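Local coordinates for periplasmic binding protein (Mycobacterium smegmatis, PDB 4MDY), which probably binds an iron-bearing solute, such as a ferric siderophore, outside the cell membrane and hands it to an ABC transporter for uptake, at residues 176-181 with 225-230; 264-269 with 283-288; 31-36 with 47-52. One frame throughout, in Å; residues are numbered along the deposited sequence.

Interaction 1 of 3, residues 176-181 with 225-230; sequences KALLLG and DGADVL
Asp228 turns its carboxylate carbon back beside its own backbone N, chi1 -64°, and this sets OD2 in front of the backbone N of Lys176. The resulting hydrogen bond is 2.8 Å from Lys176 N to Asp228 OD2 and almost straight, at 177°. It meets the oxygen on its anti side, a little out of the carboxylate plane. At the other end of Lys176, the carbonyl O is gripped by two donors. Asp228 N reaches Lys176 O at 2.8 Å in a bent bond, and Val229 N reaches Lys176 O at 3.1 Å. The next rung runs from Leu178 N to Val229 O, 3.2 Å. The aliphatic chain of Lys176 passes over the Gly226 carbonyl. A water donates to that carbonyl and accepts only a weak bond from Lys176 NZ.

The side chains fall on two faces of the sheet. Ala177 CB meets Val229 CG1 at 3.8 Å on one face, where Leu290 and Val293 of helix 279-294 also pack on Val229. On the other face the side chains of Leu178 and Leu230 run alongside each other in the same direction, with CD1 of Leu178 3.8 Å from CD2 of Leu230. Ala227 CB touches the same CD1, and Leu180 CD1 rests on Leu230 CB.

Strands 176-181 and 229-233 are thus parallel neighbours at the centre of the four-stranded sheet, as in the alpha/beta lobes of periplasmic binding proteins.

Interaction 2 of 3, residues 264-269 with 283-288; sequences TKELAG and ADQLPP
The segments 265-269 and 283-288 run at a steep angle, 113° between their N-to-C directions, with axes 10.2 Å apart at closest approach. Long side chains bridge much of that gap. Gln285 points toward the other helix and its chain is extended beyond CG, which carries the amide to the first turn of helix 265-273. Its NE2 gives a long hydrogen bond of 3.3 Å to OE1 of Glu266. Glu266 is also extended, and the two side chains cross at about a right angle. The acceptor lies close to the amide plane of Gln285, but the N-H comes in from above the carboxylate plane, 52° out of it.

The other end of the amide is held through a water. The water donates to Gln285 OE1 at 2.7 Å and lies 2.7 Å from Thr264 OG1. Thr264 is the N-cap of helix 265-273. With OG1 set between its backbone N and carbonyl carbon, chi1 60°, Thr264 OG1 accepts from Leu267 N at 3.2 Å, a capping bond. Deeper in, Leu267 CD2 packs on the backbone of Leu286 and lies 4.3 Å from Leu286 CD1. Phe200 and Leu201 of helix 199-203 also touch Leu286.

Both ends of the Gln285 amide therefore have partners, which should favour one rotation of the amide. The long, off-plane bond to Glu266 is probably modest in strength, alongside the apolar packing of Leu267 on Leu286.

Interaction 3 of 3, residues 31-36 with 47-52; sequences QRVVSA and VGVVPI
Ile52 lays its CD1 methyl over one face of the Arg32 guanidinium, 3.5 Å from NH2 and 3.8 Å from CZ. The order strand 33-35, helix 40-46, loop, strand 53-55 resembles a beta-alpha-beta crossover, and Ser35 shares a backbone hydrogen bond with Ala53. Arg32 bends at chi3, 69°, and its NE and NH2 are held by the carbonyls of Lys96 and Leu95. The methyl therefore packs on a group whose NE and NH2 already have carbonyl partners.

Ile52 CG1 sits between its backbone N and carbonyl carbon, chi1 61°, and from there reaches two places. Ile52 CG1 lies 3.4 Å from Val33 O and 4.0 Å from Val34 CG2. The backbones meet at nearly a right angle, and one direct hydrogen bond joins them, from Ile52 N to Val33 O at 2.8 Å. Val33 CG2 meets Val49 CG1, the two side chains crossing at about a right angle. Leu44 of helix 40-46 packs on both valines. That helix ends in a Schellman motif with Gly48, of positive phi, at C-prime, and this starts the turn back toward the strand.

A water supplements the direct bond. It accepts from Val33 N at 2.8 Å and donates to Val50 O at 2.8 Å. It also donates to Gln31 O over a longer 3.3 Å, so one water ties three backbone groups of the two segments.

How the interactions relate
Along the chain the order is interaction 3, then 1, then 2, and each closes before the next opens. Interaction 3 borders the three-stranded parallel sheet through strand 33-35. Interaction 1 lies in the separate four-stranded parallel sheet, on the opposite side of the chain's centre, its centre about 37 Å from that of interaction 3. Interaction 2 is closer to interaction 1, about 16 Å between centres, and about 26 Å, centre to centre, from interaction 3. Helix 279-294 links interactions 1 and 2, since its later residues pack on Val229. Helix 148-168 touches Val47 of interaction 3 and Ala283 of interaction 2. It thus spans the two lobes, consistent with the rigid helical linker of this binding-protein family.

Interaction 1 of 3, residues 176-181 with 225-230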
loop_
_atom_site.group_PDB
_atom_site.type_symbol
_atom_site.label_atom_id
_atom_site.label_comp_id
_atom_site.label_asym_id
_atom_site.label_seq_id
_atom_site.Cartn_x
_atom_site.Cartn_y
_atom_site.Cartn_z
ATOM N N LYS A 176 -7.065 21.383 3.593
ATOM C CA LYS A 176 -7.127 20.315 4.578
ATOM C C LYS A 176 -7.816 19.086 4.011
ATOM O O LYS A 176 -8.923 19.164 3.486
ATOM C CB LYS A 176 -7.826 20.821 5.838
ATOM C CG LYS A 176 -7.103 22.027 6.430
ATOM C CD LYS A 176 -7.875 22.681 7.550
ATOM C CE LYS A 176 -7.164 23.939 8.023
ATOM N NZ LYS A 176 -7.867 24.546 9.184
ATOM N N ALA A 177 -7.130 17.952 4.113
ATOM C CA ALA A 177 -7.558 16.706 3.491
ATOM C C ALA A 177 -7.717 15.629 4.547
ATOM O O ALA A 177 -6.957 15.584 5.524
ATOM C CB ALA A 177 -6.542 16.260 2.451
ATOM N N LEU A 178 -8.726 14.783 4.344
ATOM C CA LEU A 178 -8.893 13.544 5.093
ATOM C C LEU A 178 -8.971 12.390 4.106
ATOM O O LEU A 178 -9.560 12.516 3.025
ATOM C CB LEU A 178 -10.161 13.576 5.952
ATOM C CG LEU A 178 -10.173 14.479 7.191
ATOM C CD1 LEU A 178 -11.585 14.592 7.744
ATOM C CD2 LEU A 178 -9.230 13.957 8.264
ATOM N N LEU A 179 -8.362 11.272 4.492
ATOM C CA LEU A 179 -8.363 10.056 3.714
ATOM C C LEU A 179 -9.195 9.013 4.451
ATOM O O LEU A 179 -8.799 8.521 5.514
ATOM C CB LEU A 179 -6.934 9.556 3.515
ATOM C CG LEU A 179 -6.792 8.274 2.701
ATOM C CD1 LEU A 179 -7.302 8.498 1.283
ATOM C CD2 LEU A 179 -5.346 7.803 2.691
ATOM N N LEU A 180 -10.335 8.669 3.858
ATOM C CA LEU A 180 -11.378 7.912 4.534
ATOM C C LEU A 180 -11.626 6.578 3.854
ATOM O O LEU A 180 -11.414 6.438 2.656
ATOM C CB LEU A 180 -12.679 8.725 4.553
ATOM C CG LEU A 180 -12.577 10.147 5.136
ATOM C CD1 LEU A 180 -13.918 10.852 5.076
ATOM C CD2 LEU A 180 -12.058 10.112 6.567
ATOM N N GLY A 181 -12.085 5.607 4.634
ATOM C CA GLY A 181 -12.435 4.297 4.108
ATOM C C GLY A 181 -13.698 4.377 3.271
ATOM O O GLY A 181 -14.532 5.262 3.469
ATOM N N ASP A 225 -16.377 18.128 8.881
ATOM C CA ASP A 225 -16.630 19.491 8.409
ATOM C C ASP A 225 -15.410 20.394 8.607
ATOM O O ASP A 225 -15.415 21.535 8.161
ATOM C CB ASP A 225 -17.886 20.091 9.054
ATOM C CG ASP A 225 -19.181 19.483 8.508
ATOM O OD1 ASP A 225 -19.186 18.973 7.364
ATOM O OD2 ASP A 225 -20.203 19.533 9.226
ATOM N N GLY A 226 -14.369 19.879 9.262
ATOM C CA GLY A 226 -13.093 20.594 9.373
ATOM C C GLY A 226 -12.195 20.513 8.143
ATOM O O GLY A 226 -11.168 21.194 8.086
ATOM N N ALA A 227 -12.571 19.687 7.162
ATOM C CA ALA A 227 -11.740 19.443 5.977
ATOM C C ALA A 227 -12.264 20.170 4.743
ATOM O O ALA A 227 -13.470 20.417 4.612
ATOM C CB ALA A 227 -11.641 17.950 5.697
ATOM N N ASP A 228 -11.338 20.515 3.851
ATOM C CA ASP A 228 -11.654 21.122 2.560
ATOM C C ASP A 228 -11.970 20.074 1.483
ATOM O O ASP A 228 -12.680 20.362 0.523
ATOM C CB ASP A 228 -10.485 21.990 2.100
ATOM C CG ASP A 228 -10.238 23.158 3.032
ATOM O OD1 ASP A 228 -11.214 23.882 3.339
ATOM O OD2 ASP A 228 -9.081 23.345 3.471
ATOM N N VAL A 229 -11.424 18.872 1.642
ATOM C CA VAL A 229 -11.666 17.773 0.720
ATOM C C VAL A 229 -11.641 16.452 1.490
ATOM O O VAL A 229 -10.792 16.251 2.360
ATOM C CB VAL A 229 -10.631 17.760 -0.442
ATOM C CG1 VAL A 229 -9.200 17.662 0.077
ATOM C CG2 VAL A 229 -10.909 16.628 -1.423
ATOM N N LEU A 230 -12.598 15.577 1.187
ATOM C CA LEU A 230 -12.634 14.226 1.745
ATOM C C LEU A 230 -12.385 13.244 0.618
ATOM O O LEU A 230 -13.044 13.297 -0.419
ATOM C CB LEU A 230 -13.991 13.914 2.386
ATOM C CG LEU A 230 -14.518 14.896 3.425
ATOM C CD1 LEU A 230 -15.862 14.406 3.937
ATOM C CD2 LEU A 230 -13.538 15.076 4.572
HETATM O O HOH W 1 -10.224 22.292 10.329
#

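Interaction 2 of 3, residues 264-269 with 283-288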
loop_
_atom_site.group_PDB
_atom_site.type_symbol
_atom_site.label_atom_id
_atom_site.label_comp_id
_atom_site.label_asym_id
_atom_site.label_seq_id
_atom_site.Cartn_x
_atom_site.Cartn_y
_atom_site.Cartn_z
ATOM N N THR A 264 -12.150 5.564 -7.787
ATOM C CA THR A 264 -12.366 4.339 -8.536
ATOM C C THR A 264 -11.726 3.184 -7.775
ATOM O O THR A 264 -10.878 3.390 -6.895
ATOM C CB THR A 264 -11.723 4.400 -9.930
ATOM O OG1 THR A 264 -10.310 4.613 -9.804
ATOM C CG2 THR A 264 -12.345 5.509 -10.775
ATOM N N LYS A 265 -12.113 1.964 -8.115
ATOM C CA LYS A 265 -11.477 0.792 -7.525
ATOM C C LYS A 265 -9.952 0.817 -7.695
ATOM O O LYS A 265 -9.214 0.491 -6.758
ATOM C CB LYS A 265 -12.023 -0.491 -8.141
ATOM C CG LYS A 265 -11.505 -1.745 -7.459
ATOM C CD LYS A 265 -11.774 -2.975 -8.291
ATOM C CE LYS A 265 -11.556 -4.242 -7.498
ATOM N NZ LYS A 265 -11.770 -5.413 -8.383
ATOM N N GLU A 266 -9.481 1.196 -8.882
ATOM C CA GLU A 266 -8.044 1.153 -9.151
ATOM C C GLU A 266 -7.307 2.183 -8.304
ATOM O O GLU A 266 -6.237 1.899 -7.779
ATOM C CB GLU A 266 -7.716 1.356 -10.637
ATOM C CG GLU A 266 -6.385 0.704 -11.004
ATOM C CD GLU A 266 -5.743 1.241 -12.265
ATOM O OE1 GLU A 266 -6.345 2.109 -12.939
ATOM O OE2 GLU A 266 -4.622 0.783 -12.576
ATOM N N LEU A 267 -7.888 3.364 -8.147
ATOM C CA LEU A 267 -7.244 4.394 -7.343
ATOM C C LEU A 267 -7.271 4.003 -5.865
ATOM O O LEU A 267 -6.278 4.187 -5.163
ATOM C CB LEU A 267 -7.873 5.764 -7.588
ATOM C CG LEU A 267 -7.277 6.921 -6.784
ATOM C CD1 LEU A 267 -5.754 6.969 -6.900
ATOM C CD2 LEU A 267 -7.883 8.236 -7.245
ATOM N N ALA A 268 -8.388 3.434 -5.401
ATOM C CA ALA A 268 -8.464 2.927 -4.035
ATOM C C ALA A 268 -7.400 1.864 -3.825
ATOM O O ALA A 268 -6.697 1.869 -2.819
ATOM C CB ALA A 268 -9.845 2.350 -3.734
ATOM N N GLY A 269 -7.283 0.948 -4.779
ATOM C CA GLY A 269 -6.272 -0.106 -4.702
ATOM C C GLY A 269 -4.868 0.467 -4.698
ATOM O O GLY A 269 -4.017 0.038 -3.925
ATOM N N ALA A 283 -0.387 9.385 -8.337
ATOM C CA ALA A 283 0.078 10.687 -8.829
ATOM C C ALA A 283 -0.593 11.065 -10.159
ATOM O O ALA A 283 -0.761 12.246 -10.454
ATOM C CB ALA A 283 1.594 10.706 -8.962
ATOM N N ASP A 284 -0.984 10.072 -10.953
ATOM C CA ASP A 284 -1.710 10.333 -12.200
ATOM C C ASP A 284 -3.162 10.707 -11.942
ATOM O O ASP A 284 -3.641 11.720 -12.454
ATOM C CB ASP A 284 -1.680 9.117 -13.133
ATOM C CG ASP A 284 -0.422 9.041 -13.967
ATOM O OD1 ASP A 284 0.280 10.064 -14.104
ATOM O OD2 ASP A 284 -0.138 7.952 -14.501
ATOM N N GLN A 285 -3.858 9.885 -11.158
ATOM C CA GLN A 285 -5.328 9.933 -11.111
ATOM C C GLN A 285 -5.923 10.806 -10.000
ATOM O O GLN A 285 -7.027 11.335 -10.155
ATOM C CB GLN A 285 -5.900 8.518 -11.012
ATOM C CG GLN A 285 -5.524 7.632 -12.190
ATOM C CD GLN A 285 -6.277 6.308 -12.224
ATOM O OE1 GLN A 285 -7.333 6.155 -11.605
ATOM N NE2 GLN A 285 -5.741 5.344 -12.976
ATOM N N LEU A 286 -5.219 10.954 -8.882
ATOM C CA LEU A 286 -5.762 11.732 -7.766
ATOM C C LEU A 286 -5.722 13.242 -7.990
ATOM O O LEU A 286 -6.683 13.925 -7.637
ATOM C CB LEU A 286 -5.083 11.369 -6.433
ATOM C CG LEU A 286 -5.665 12.033 -5.169
ATOM C CD1 LEU A 286 -7.168 11.809 -5.029
ATOM C CD2 LEU A 286 -4.942 11.536 -3.928
ATOM N N PRO A 287 -4.613 13.782 -8.545
ATOM C CA PRO A 287 -4.604 15.245 -8.668
ATOM C C PRO A 287 -5.735 15.862 -9.506
ATOM O O PRO A 287 -6.266 16.890 -9.108
ATOM C CB PRO A 287 -3.215 15.545 -9.239
ATOM C CG PRO A 287 -2.371 14.415 -8.716
ATOM C CD PRO A 287 -3.275 13.215 -8.795
ATOM N N PRO A 288 -6.111 15.248 -10.643
ATOM C CA PRO A 288 -7.293 15.768 -11.352
ATOM C C PRO A 288 -8.575 15.801 -10.495
ATOM O O PRO A 288 -9.393 16.722 -10.637
ATOM C CB PRO A 288 -7.465 14.795 -12.522
ATOM C CG PRO A 288 -6.114 14.202 -12.743
ATOM C CD PRO A 288 -5.417 14.195 -11.411
HETATM O O HOH W 2 -9.217 4.293 -12.197
#

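Interaction 3 of 3, residues 31-36 with 47-52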
loop_
_atom_site.group_PDB
_atom_site.type_symbol
_atom_site.label_atom_id
_atom_site.label_comp_id
_atom_site.label_asym_id
_atom_site.label_seq_id
_atom_site.Cartn_x
_atom_site.Cartn_y
_atom_site.Cartn_z
ATOM N N GLN A 31 16.396 -17.221 -7.545
ATOM C CA GLN A 31 15.726 -17.752 -8.740
ATOM C C GLN A 31 14.238 -18.031 -8.524
ATOM O O GLN A 31 13.454 -17.976 -9.475
ATOM C CB GLN A 31 16.397 -19.060 -9.177
ATOM C CG GLN A 31 17.917 -19.012 -9.238
ATOM C CD GLN A 31 18.418 -18.043 -10.282
ATOM O OE1 GLN A 31 18.863 -16.940 -9.957
ATOM N NE2 GLN A 31 18.339 -18.442 -11.545
ATOM N N ARG A 32 13.865 -18.356 -7.288
ATOM C CA ARG A 32 12.500 -18.715 -6.935
ATOM C C ARG A 32 12.019 -17.940 -5.702
ATOM O O ARG A 32 12.152 -18.401 -4.565
ATOM C CB ARG A 32 12.409 -20.223 -6.668
ATOM C CG ARG A 32 12.639 -21.087 -7.897
ATOM C CD ARG A 32 12.559 -22.568 -7.552
ATOM N NE ARG A 32 11.201 -23.007 -7.205
ATOM C CZ ARG A 32 10.226 -23.219 -8.087
ATOM N NH1 ARG A 32 10.434 -23.025 -9.386
ATOM N NH2 ARG A 32 9.030 -23.621 -7.671
ATOM N N VAL A 33 11.422 -16.778 -5.935
ATOM C CA VAL A 33 10.984 -15.917 -4.849
ATOM C C VAL A 33 9.490 -16.073 -4.538
ATOM O O VAL A 33 8.634 -15.952 -5.419
ATOM C CB VAL A 33 11.275 -14.433 -5.169
ATOM C CG1 VAL A 33 10.937 -13.559 -3.975
ATOM C CG2 VAL A 33 12.730 -14.243 -5.557
ATOM N N VAL A 34 9.195 -16.317 -3.270
ATOM C CA VAL A 34 7.835 -16.304 -2.763
ATOM C C VAL A 34 7.528 -14.964 -2.092
ATOM O O VAL A 34 8.244 -14.534 -1.179
ATOM C CB VAL A 34 7.627 -17.435 -1.748
ATOM C CG1 VAL A 34 6.361 -17.215 -0.941
ATOM C CG2 VAL A 34 7.606 -18.778 -2.460
ATOM N N SER A 35 6.453 -14.321 -2.553
ATOM C CA SER A 35 5.908 -13.137 -1.908
ATOM C C SER A 35 4.820 -13.571 -0.927
ATOM O O SER A 35 3.697 -13.935 -1.329
ATOM C CB SER A 35 5.341 -12.172 -2.942
ATOM O OG SER A 35 4.921 -10.970 -2.320
ATOM N N ALA A 36 5.157 -13.540 0.360
ATOM C CA ALA A 36 4.307 -14.102 1.402
ATOM C C ALA A 36 3.419 -13.065 2.121
ATOM O O ALA A 36 2.547 -13.437 2.920
ATOM C CB ALA A 36 5.162 -14.870 2.406
ATOM N N VAL A 47 11.336 -4.149 -9.946
ATOM C CA VAL A 47 12.739 -4.364 -10.329
ATOM C C VAL A 47 12.957 -5.615 -11.182
ATOM O O VAL A 47 14.085 -6.061 -11.358
ATOM C CB VAL A 47 13.673 -4.364 -9.094
ATOM C CG1 VAL A 47 13.671 -2.991 -8.431
ATOM C CG2 VAL A 47 13.288 -5.443 -8.091
ATOM N N GLY A 48 11.876 -6.184 -11.718
ATOM C CA GLY A 48 11.986 -7.274 -12.685
ATOM C C GLY A 48 12.144 -8.661 -12.093
ATOM O O GLY A 48 12.491 -9.593 -12.804
ATOM N N VAL A 49 11.898 -8.801 -10.796
ATOM C CA VAL A 49 11.910 -10.100 -10.147
ATOM C C VAL A 49 10.469 -10.602 -10.133
ATOM O O VAL A 49 9.615 -10.020 -9.466
ATOM C CB VAL A 49 12.476 -10.011 -8.722
ATOM C CG1 VAL A 49 12.367 -11.355 -8.011
ATOM C CG2 VAL A 49 13.933 -9.534 -8.769
ATOM N N VAL A 50 10.190 -11.654 -10.896
ATOM C CA VAL A 50 8.828 -12.203 -10.972
ATOM C C VAL A 50 8.691 -13.336 -9.947
ATOM O O VAL A 50 9.342 -14.373 -10.082
ATOM C CB VAL A 50 8.493 -12.726 -12.395
ATOM C CG1 VAL A 50 7.048 -13.191 -12.475
ATOM C CG2 VAL A 50 8.738 -11.641 -13.434
ATOM N N PRO A 51 7.846 -13.148 -8.920
ATOM C CA PRO A 51 7.698 -14.195 -7.910
ATOM C C PRO A 51 7.048 -15.459 -8.459
ATOM O O PRO A 51 6.277 -15.389 -9.418
ATOM C CB PRO A 51 6.796 -13.570 -6.840
ATOM C CG PRO A 51 6.302 -12.282 -7.382
ATOM C CD PRO A 51 6.943 -12.003 -8.704
ATOM N N ILE A 52 7.372 -16.597 -7.852
ATOM C CA ILE A 52 6.713 -17.865 -8.175
ATOM C C ILE A 52 5.415 -18.043 -7.389
ATOM O O ILE A 52 4.627 -18.946 -7.673
ATOM C CB ILE A 52 7.626 -19.074 -7.926
ATOM C CG1 ILE A 52 8.051 -19.163 -6.455
ATOM C CG2 ILE A 52 8.828 -19.005 -8.857
ATOM C CD1 ILE A 52 8.440 -20.551 -6.020
HETATM O O HOH W 3 11.175 -15.843 -8.563
#